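Putative DD-carboxypeptidase TP_0574 (Treponema pallidum, PDB 1O75) is a zinc-stimulated carboxypeptidase and penicillin-binding lipoprotein that may trim peptidoglycan peptides and so reduce cross-linking of the cell wall. Local coordinates at residues B[41-53]-B[296-308]. The protein carries 2 engineered substitutions. Sequence-based numbering, arbitrary orientation.
With XE (xenon), chain F.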
ATOM      1  N   ARG B  41      10.594 -24.435  -7.760  1.00 79.22           N
ATOM      2  CA  ARG B  41      11.810 -23.655  -7.577  1.00 77.09           C
ATOM      3  C   ARG B  41      11.359 -22.212  -7.791  1.00 74.79           C
ATOM      4  O   ARG B  41      10.303 -21.978  -8.379  1.00 74.81           O
ATOM      5  CB  ARG B  41      12.849 -24.047  -8.633  1.00 77.62           C
ATOM      6  CG  ARG B  41      12.358 -23.778 -10.030  1.00 78.99           C
ATOM      7  CD  ARG B  41      13.331 -24.149 -11.130  1.00 78.58           C
ATOM      8  NE  ARG B  41      12.827 -23.586 -12.377  1.00 79.30           N
ATOM      9  CZ  ARG B  41      12.819 -22.283 -12.646  1.00 79.58           C
ATOM     10  NH1 ARG B  41      13.308 -21.426 -11.764  1.00 80.54           N
ATOM     11  NH2 ARG B  41      12.280 -21.827 -13.767  1.00 80.92           N
ATOM     12  N   ALA B  42      12.137 -21.248  -7.313  1.00 72.48           N
ATOM     13  CA  ALA B  42      11.764 -19.844  -7.463  1.00 69.77           C
ATOM     14  C   ALA B  42      11.554 -19.531  -8.937  1.00 67.64           C
ATOM     15  O   ALA B  42      12.368 -19.917  -9.775  1.00 69.36           O
ATOM     16  CB  ALA B  42      12.847 -18.944  -6.877  1.00 70.49           C
ATOM     17  N   GLY B  43      10.467 -18.837  -9.252  1.00 63.29           N
ATOM     18  CA  GLY B  43      10.182 -18.512 -10.639  1.00 58.52           C
ATOM     19  C   GLY B  43       9.117 -19.412 -11.254  1.00 53.72           C
ATOM     20  O   GLY B  43       8.484 -19.040 -12.243  1.00 54.52           O
ATOM     21  N   ASP B  44       8.926 -20.594 -10.678  1.00 47.96           N
ATOM     22  CA  ASP B  44       7.923 -21.544 -11.161  1.00 44.59           C
ATOM     23  C   ASP B  44       6.517 -21.122 -10.758  1.00 42.30           C
ATOM     24  O   ASP B  44       6.318 -20.528  -9.701  1.00 39.01           O
ATOM     25  CB  ASP B  44       8.145 -22.933 -10.568  1.00 45.63           C
ATOM     26  CG  ASP B  44       9.190 -23.725 -11.305  1.00 49.26           C
ATOM     27  OD1 ASP B  44       9.702 -23.212 -12.325  1.00 46.41           O
ATOM     28  OD2 ASP B  44       9.485 -24.864 -10.859  1.00 50.92           O
ATOM     29  N   LEU B  45       5.543 -21.438 -11.601  1.00 39.74           N
ATOM     30  CA  LEU B  45       4.161 -21.143 -11.279  1.00 36.45           C
ATOM     31  C   LEU B  45       3.563 -22.494 -10.917  1.00 35.56           C
ATOM     32  O   LEU B  45       4.090 -23.527 -11.328  1.00 32.64           O
ATOM     33  CB  LEU B  45       3.445 -20.547 -12.489  1.00 36.33           C
ATOM     34  CG  LEU B  45       4.004 -19.202 -12.945  1.00 35.14           C
ATOM     35  CD1 LEU B  45       3.250 -18.707 -14.167  1.00 36.39           C
ATOM     36  CD2 LEU B  45       3.914 -18.197 -11.789  1.00 36.18           C
ATOM     37  N   ASP B  46       2.498 -22.497 -10.120  1.00 34.26           N
ATOM     38  CA  ASP B  46       1.814 -23.744  -9.758  1.00 34.13           C
ATOM     39  C   ASP B  46       0.790 -23.873 -10.887  1.00 33.66           C
ATOM     40  O   ASP B  46      -0.346 -23.433 -10.757  1.00 32.80           O
ATOM     41  CB  ASP B  46       1.086 -23.603  -8.416  1.00 34.30           C
ATOM     42  CG  ASP B  46       0.245 -24.827  -8.072  1.00 38.72           C
ATOM     43  OD1 ASP B  46       0.078 -25.720  -8.940  1.00 39.65           O
ATOM     44  OD2 ASP B  46      -0.254 -24.899  -6.928  1.00 39.96           O
ATOM     45  N   ALA B  47       1.201 -24.484 -11.990  1.00 32.88           N
ATOM     46  CA  ALA B  47       0.347 -24.601 -13.162  1.00 33.06           C
ATOM     47  C   ALA B  47      -0.426 -25.900 -13.322  1.00 31.96           C
ATOM     48  O   ALA B  47      -0.998 -26.146 -14.379  1.00 34.26           O
ATOM     49  CB  ALA B  47       1.192 -24.343 -14.413  1.00 33.91           C
ATOM     50  N   GLY B  48      -0.466 -26.723 -12.286  1.00 31.38           N
ATOM     51  CA  GLY B  48      -1.169 -27.988 -12.395  1.00 30.16           C
ATOM     52  C   GLY B  48      -2.610 -27.978 -11.939  1.00 31.62           C
ATOM     53  O   GLY B  48      -3.343 -26.999 -12.117  1.00 32.57           O
ATOM     54  N   MET B  49      -3.012 -29.102 -11.367  1.00 29.84           N
ATOM     55  CA  MET B  49      -4.354 -29.282 -10.858  1.00 29.46           C
ATOM     56  C   MET B  49      -4.435 -28.903  -9.378  1.00 28.29           C
ATOM     57  O   MET B  49      -4.025 -27.801  -9.018  1.00 27.80           O
ATOM     58  CB  MET B  49      -4.805 -30.725 -11.111  1.00 31.21           C
ATOM     59  CG  MET B  49      -5.020 -31.028 -12.627  1.00 30.60           C
ATOM     60  SD  MET B  49      -6.369 -29.999 -13.370  1.00 33.90           S
ATOM     61  CE  MET B  49      -7.805 -30.761 -12.603  1.00 29.52           C
ATOM     62  N   PHE B  50      -4.950 -29.784  -8.522  1.00 26.02           N
ATOM     63  CA  PHE B  50      -5.103 -29.431  -7.115  1.00 29.40           C
ATOM     64  C   PHE B  50      -4.184 -30.071  -6.074  1.00 30.79           C
ATOM     65  O   PHE B  50      -4.479 -30.026  -4.873  1.00 30.76           O
ATOM     66  CB  PHE B  50      -6.570 -29.612  -6.698  1.00 28.11           C
ATOM     67  CG  PHE B  50      -7.500 -28.650  -7.405  1.00 28.78           C
ATOM     68  CD1 PHE B  50      -8.044 -28.972  -8.650  1.00 27.89           C
ATOM     69  CD2 PHE B  50      -7.750 -27.385  -6.860  1.00 28.05           C
ATOM     70  CE1 PHE B  50      -8.830 -28.032  -9.349  1.00 28.99           C
ATOM     71  CE2 PHE B  50      -8.529 -26.437  -7.543  1.00 28.50           C
ATOM     72  CZ  PHE B  50      -9.068 -26.761  -8.784  1.00 27.79           C
ATOM     73  N   ASP B  51      -3.076 -30.635  -6.531  1.00 33.69           N
ATOM     74  CA  ASP B  51      -2.088 -31.252  -5.641  1.00 39.22           C
ATOM     75  C   ASP B  51      -1.499 -30.178  -4.739  1.00 41.17           C
ATOM     76  O   ASP B  51      -1.521 -29.001  -5.086  1.00 41.08           O
ATOM     77  CB  ASP B  51      -0.964 -31.865  -6.458  1.00 41.40           C
ATOM     78  CG  ASP B  51      -1.475 -32.782  -7.532  1.00 45.83           C
ATOM     79  OD1 ASP B  51      -1.358 -34.015  -7.358  1.00 48.04           O
ATOM     80  OD2 ASP B  51      -2.006 -32.261  -8.544  1.00 46.65           O
ATOM     81  N   ALA B  52      -0.945 -30.587  -3.600  1.00 44.83           N
ATOM     82  CA  ALA B  52      -0.365 -29.641  -2.645  1.00 48.72           C
ATOM     83  C   ALA B  52       0.599 -28.580  -3.200  1.00 52.70           C
ATOM     84  O   ALA B  52       1.627 -28.893  -3.831  1.00 52.22           O
ATOM     85  CB  ALA B  52       0.306 -30.402  -1.520  1.00 48.10           C
ATOM     86  N   VAL B  53       0.243 -27.318  -2.929  1.00 55.90           N
ATOM     87  CA  VAL B  53       1.014 -26.129  -3.324  1.00 58.98           C
ATOM     88  C   VAL B  53       2.390 -26.060  -2.609  1.00 59.25           C
ATOM     89  O   VAL B  53       2.464 -25.476  -1.529  1.00 61.59           O
ATOM     90  CB  VAL B  53       0.202 -24.835  -2.966  1.00 61.38           C
ATOM     91  CG1 VAL B  53       1.034 -23.573  -3.212  1.00 63.36           C
ATOM     92  CG2 VAL B  53      -1.080 -24.776  -3.785  1.00 63.28           C
ATOM     93  N   CYS B 296      -7.834 -12.016  -6.538  1.00 26.66           N
ATOM     94  CA  CYS B 296      -8.044 -13.308  -7.198  1.00 28.45           C
ATOM     95  C   CYS B 296      -7.412 -13.198  -8.571  1.00 28.37           C
ATOM     96  O   CYS B 296      -7.691 -12.245  -9.288  1.00 30.35           O
ATOM     97  CB  CYS B 296      -9.550 -13.559  -7.405  1.00 28.28           C
ATOM     98  SG  CYS B 296     -10.466 -13.552  -5.897  1.00 37.87           S
ATOM     99  N   GLY B 297      -6.588 -14.170  -8.935  1.00 26.86           N
ATOM    100  CA  GLY B 297      -5.965 -14.126 -10.238  1.00 25.73           C
ATOM    101  C   GLY B 297      -6.174 -15.401 -11.022  1.00 25.08           C
ATOM    102  O   GLY B 297      -6.609 -16.421 -10.470  1.00 24.47           O
ATOM    103  N   ILE B 298      -5.837 -15.363 -12.303  1.00 22.89           N
ATOM    104  CA  ILE B 298      -5.996 -16.556 -13.108  1.00 24.78           C
ATOM    105  C   ILE B 298      -4.923 -16.595 -14.185  1.00 23.79           C
ATOM    106  O   ILE B 298      -4.451 -15.557 -14.640  1.00 24.83           O
ATOM    107  CB  ILE B 298      -7.405 -16.585 -13.764  1.00 25.56           C
ATOM    108  CG1 ILE B 298      -7.670 -17.952 -14.399  1.00 24.06           C
ATOM    109  CG2 ILE B 298      -7.528 -15.464 -14.832  1.00 23.63           C
ATOM    110  CD1 ILE B 298      -9.097 -18.073 -14.966  1.00 26.16           C
ATOM    111  N   ASN B 299      -4.493 -17.795 -14.533  1.00 25.18           N
ATOM    112  CA  ASN B 299      -3.542 -17.958 -15.633  1.00 26.82           C
ATOM    113  C   ASN B 299      -4.244 -18.963 -16.528  1.00 25.00           C
ATOM    114  O   ASN B 299      -4.435 -20.104 -16.140  1.00 26.03           O
ATOM    115  CB  ASN B 299      -2.200 -18.530 -15.180  1.00 27.74           C
ATOM    116  CG  ASN B 299      -1.223 -18.652 -16.334  1.00 31.18           C
ATOM    117  OD1 ASN B 299      -1.447 -19.432 -17.262  1.00 29.83           O
ATOM    118  ND2 ASN B 299      -0.139 -17.873 -16.290  1.00 28.00           N
ATOM    119  N   TYR B 300      -4.627 -18.533 -17.726  1.00 26.23           N
ATOM    120  CA  TYR B 300      -5.380 -19.406 -18.628  1.00 26.47           C
ATOM    121  C   TYR B 300      -4.679 -20.711 -18.963  1.00 27.93           C
ATOM    122  O   TYR B 300      -5.314 -21.671 -19.384  1.00 27.62           O
ATOM    123  CB  TYR B 300      -5.719 -18.642 -19.911  1.00 26.16           C
ATOM    124  CG  TYR B 300      -6.415 -17.322 -19.635  1.00 26.88           C
ATOM    125  CD1 TYR B 300      -6.009 -16.149 -20.280  1.00 25.91           C
ATOM    126  CD2 TYR B 300      -7.487 -17.247 -18.724  1.00 28.09           C
ATOM    127  CE1 TYR B 300      -6.645 -14.931 -20.032  1.00 25.30           C
ATOM    128  CE2 TYR B 300      -8.135 -16.037 -18.473  1.00 25.96           C
ATOM    129  CZ  TYR B 300      -7.708 -14.883 -19.131  1.00 25.64           C
ATOM    130  OH  TYR B 300      -8.348 -13.689 -18.899  1.00 26.79           O
ATOM    131  N   GLY B 301      -3.365 -20.752 -18.757  1.00 27.88           N
ATOM    132  CA  GLY B 301      -2.620 -21.960 -19.081  1.00 26.74           C
ATOM    133  C   GLY B 301      -2.492 -23.000 -17.989  1.00 29.34           C
ATOM    134  O   GLY B 301      -1.917 -24.056 -18.228  1.00 28.76           O
ATOM    135  N   PHE B 302      -3.009 -22.732 -16.785  1.00 29.36           N
ATOM    136  CA  PHE B 302      -2.908 -23.714 -15.707  1.00 28.84           C
ATOM    137  C   PHE B 302      -3.880 -24.844 -15.976  1.00 27.85           C
ATOM    138  O   PHE B 302      -4.969 -24.618 -16.493  1.00 28.92           O
ATOM    139  CB  PHE B 302      -3.254 -23.092 -14.348  1.00 26.59           C
ATOM    140  CG  PHE B 302      -2.241 -22.074 -13.841  1.00 27.40           C
ATOM    141  CD1 PHE B 302      -1.045 -21.824 -14.524  1.00 28.18           C
ATOM    142  CD2 PHE B 302      -2.490 -21.383 -12.654  1.00 24.84           C
ATOM    143  CE1 PHE B 302      -0.110 -20.893 -14.022  1.00 27.66           C
ATOM    144  CE2 PHE B 302      -1.582 -20.467 -12.144  1.00 27.17           C
ATOM    145  CZ  PHE B 302      -0.380 -20.215 -12.830  1.00 26.09           C
ATOM    146  N   ASP B 303      -3.517 -26.064 -15.610  1.00 28.72           N
ATOM    147  CA  ASP B 303      -4.424 -27.181 -15.854  1.00 28.62           C
ATOM    148  C   ASP B 303      -5.774 -27.027 -15.165  1.00 31.53           C
ATOM    149  O   ASP B 303      -6.804 -27.425 -15.726  1.00 27.73           O
ATOM    150  CB  ASP B 303      -3.801 -28.504 -15.422  1.00 32.00           C
ATOM    151  CG  ASP B 303      -2.563 -28.866 -16.230  1.00 33.40           C
ATOM    152  OD1 ASP B 303      -2.401 -28.369 -17.368  1.00 33.27           O
ATOM    153  OD2 ASP B 303      -1.758 -29.659 -15.714  1.00 36.84           O
ATOM    154  N   ARG B 304      -5.789 -26.454 -13.952  1.00 29.47           N
ATOM    155  CA  ARG B 304      -7.061 -26.304 -13.255  1.00 25.97           C
ATOM    156  C   ARG B 304      -7.972 -25.253 -13.878  1.00 25.25           C
ATOM    157  O   ARG B 304      -9.120 -25.109 -13.457  1.00 27.43           O
ATOM    158  CB  ARG B 304      -6.844 -25.997 -11.763  1.00 24.02           C
ATOM    159  CG  ARG B 304      -6.095 -24.688 -11.428  1.00 22.37           C
ATOM    160  CD  ARG B 304      -5.806 -24.617  -9.883  1.00 23.15           C
ATOM    161  NE  ARG B 304      -4.908 -23.502  -9.565  1.00 26.36           N
ATOM    162  CZ  ARG B 304      -3.587 -23.525  -9.752  1.00 28.39           C
ATOM    163  NH1 ARG B 304      -3.004 -24.614 -10.224  1.00 26.02           N
ATOM    164  NH2 ARG B 304      -2.853 -22.427  -9.557  1.00 28.12           N
ATOM    165  N   PHE B 305      -7.458 -24.514 -14.854  1.00 24.41           N
ATOM    166  CA  PHE B 305      -8.236 -23.487 -15.560  1.00 25.91           C
ATOM    167  C   PHE B 305      -8.342 -23.809 -17.064  1.00 25.76           C
ATOM    168  O   PHE B 305      -8.628 -22.942 -17.886  1.00 28.18           O
ATOM    169  CB  PHE B 305      -7.602 -22.093 -15.369  1.00 23.71           C
ATOM    170  CG  PHE B 305      -7.520 -21.665 -13.920  1.00 23.64           C
ATOM    171  CD1 PHE B 305      -8.627 -21.787 -13.099  1.00 20.53           C
ATOM    172  CD2 PHE B 305      -6.331 -21.158 -13.383  1.00 24.63           C
ATOM    173  CE1 PHE B 305      -8.564 -21.417 -11.738  1.00 24.61           C
ATOM    174  CE2 PHE B 305      -6.247 -20.776 -12.025  1.00 25.99           C
ATOM    175  CZ  PHE B 305      -7.362 -20.908 -11.199  1.00 24.28           C
ATOM    176  N   LYS B 306      -8.117 -25.068 -17.403  1.00 28.47           N
ATOM    177  CA  LYS B 306      -8.153 -25.498 -18.796  1.00 33.06           C
ATOM    178  C   LYS B 306      -9.441 -25.051 -19.493  1.00 31.79           C
ATOM    179  O   LYS B 306     -10.531 -25.362 -19.029  1.00 31.76           O
ATOM    180  CB  LYS B 306      -8.037 -27.028 -18.870  1.00 33.83           C
ATOM    181  CG  LYS B 306      -7.912 -27.538 -20.297  1.00 40.57           C
ATOM    182  CD  LYS B 306      -7.858 -29.064 -20.373  1.00 43.10           C
ATOM    183  CE  LYS B 306      -7.958 -29.516 -21.831  1.00 47.82           C
ATOM    184  NZ  LYS B 306      -7.663 -30.969 -21.995  1.00 48.45           N
ATOM    185  N   GLY B 307      -9.295 -24.303 -20.584  1.00 32.95           N
ATOM    186  CA  GLY B 307     -10.445 -23.841 -21.342  1.00 32.78           C
ATOM    187  C   GLY B 307     -10.861 -22.423 -21.009  1.00 32.89           C
ATOM    188  O   GLY B 307     -11.734 -21.854 -21.668  1.00 31.60           O
ATOM    189  N   SER B 308     -10.239 -21.839 -19.989  1.00 30.08           N
ATOM    190  CA  SER B 308     -10.595 -20.489 -19.589  1.00 29.43           C
ATOM    191  C   SER B 308      -9.934 -19.544 -20.552  1.00 28.97           C
ATOM    192  O   SER B 308      -9.062 -19.941 -21.296  1.00 31.03           O
ATOM    193  CB  SER B 308     -10.071 -20.205 -18.185  1.00 29.82           C
ATOM    194  OG  SER B 308      -8.656 -20.270 -18.202  1.00 27.92           O
TER
HETATM  195 XE    XE F1415      -9.705 -14.078 -11.323  0.50 34.76          XE
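The 41-53 loop, leading into strand 53-56 within the family's domain a, packs on 296-308, the end of strand 293-298 and the loop after it in the E-set-like domain C, and the Arg304 side chain bonds to backbone carbonyls of 41-53. Arg304 NH1 and NH2 both donate hydrogen bonds to Asp46 O, each 3.0 Å and bent to about 143°, with the oxygen close to the guanidinium plane. Gly48 O accepts from Arg304 N at 3.1 Å and, weakly, from Arg304 NH1. Beside this, Asp303 N donates a nearly straight bond (169°) to Ala47 O at 2.8 Å. Ala47 CA makes a CH-pi contact over one face of the Phe302 ring, which Asp46 O also overlies, and Asn299 CB covers the opposite face; Ala47 CB comes within 3.4 Å of Phe302 CD1. The Phe50 ring receives Arg304 CD over a face, and Met49 SD rests 3.6 Å from Asp303 CB. Asp46 OD1 forms a long salt bridge with Arg304 NH1 at 3.5 Å, while Arg304 NH2 also pairs with Asp283, and Asp46 OD2 with Lys279, in salt bridges. Arg304 thus holds Asp46 O through its side chain and Gly48 O mainly through its backbone N, and the flanking carboxylates probably stabilise its positive charge.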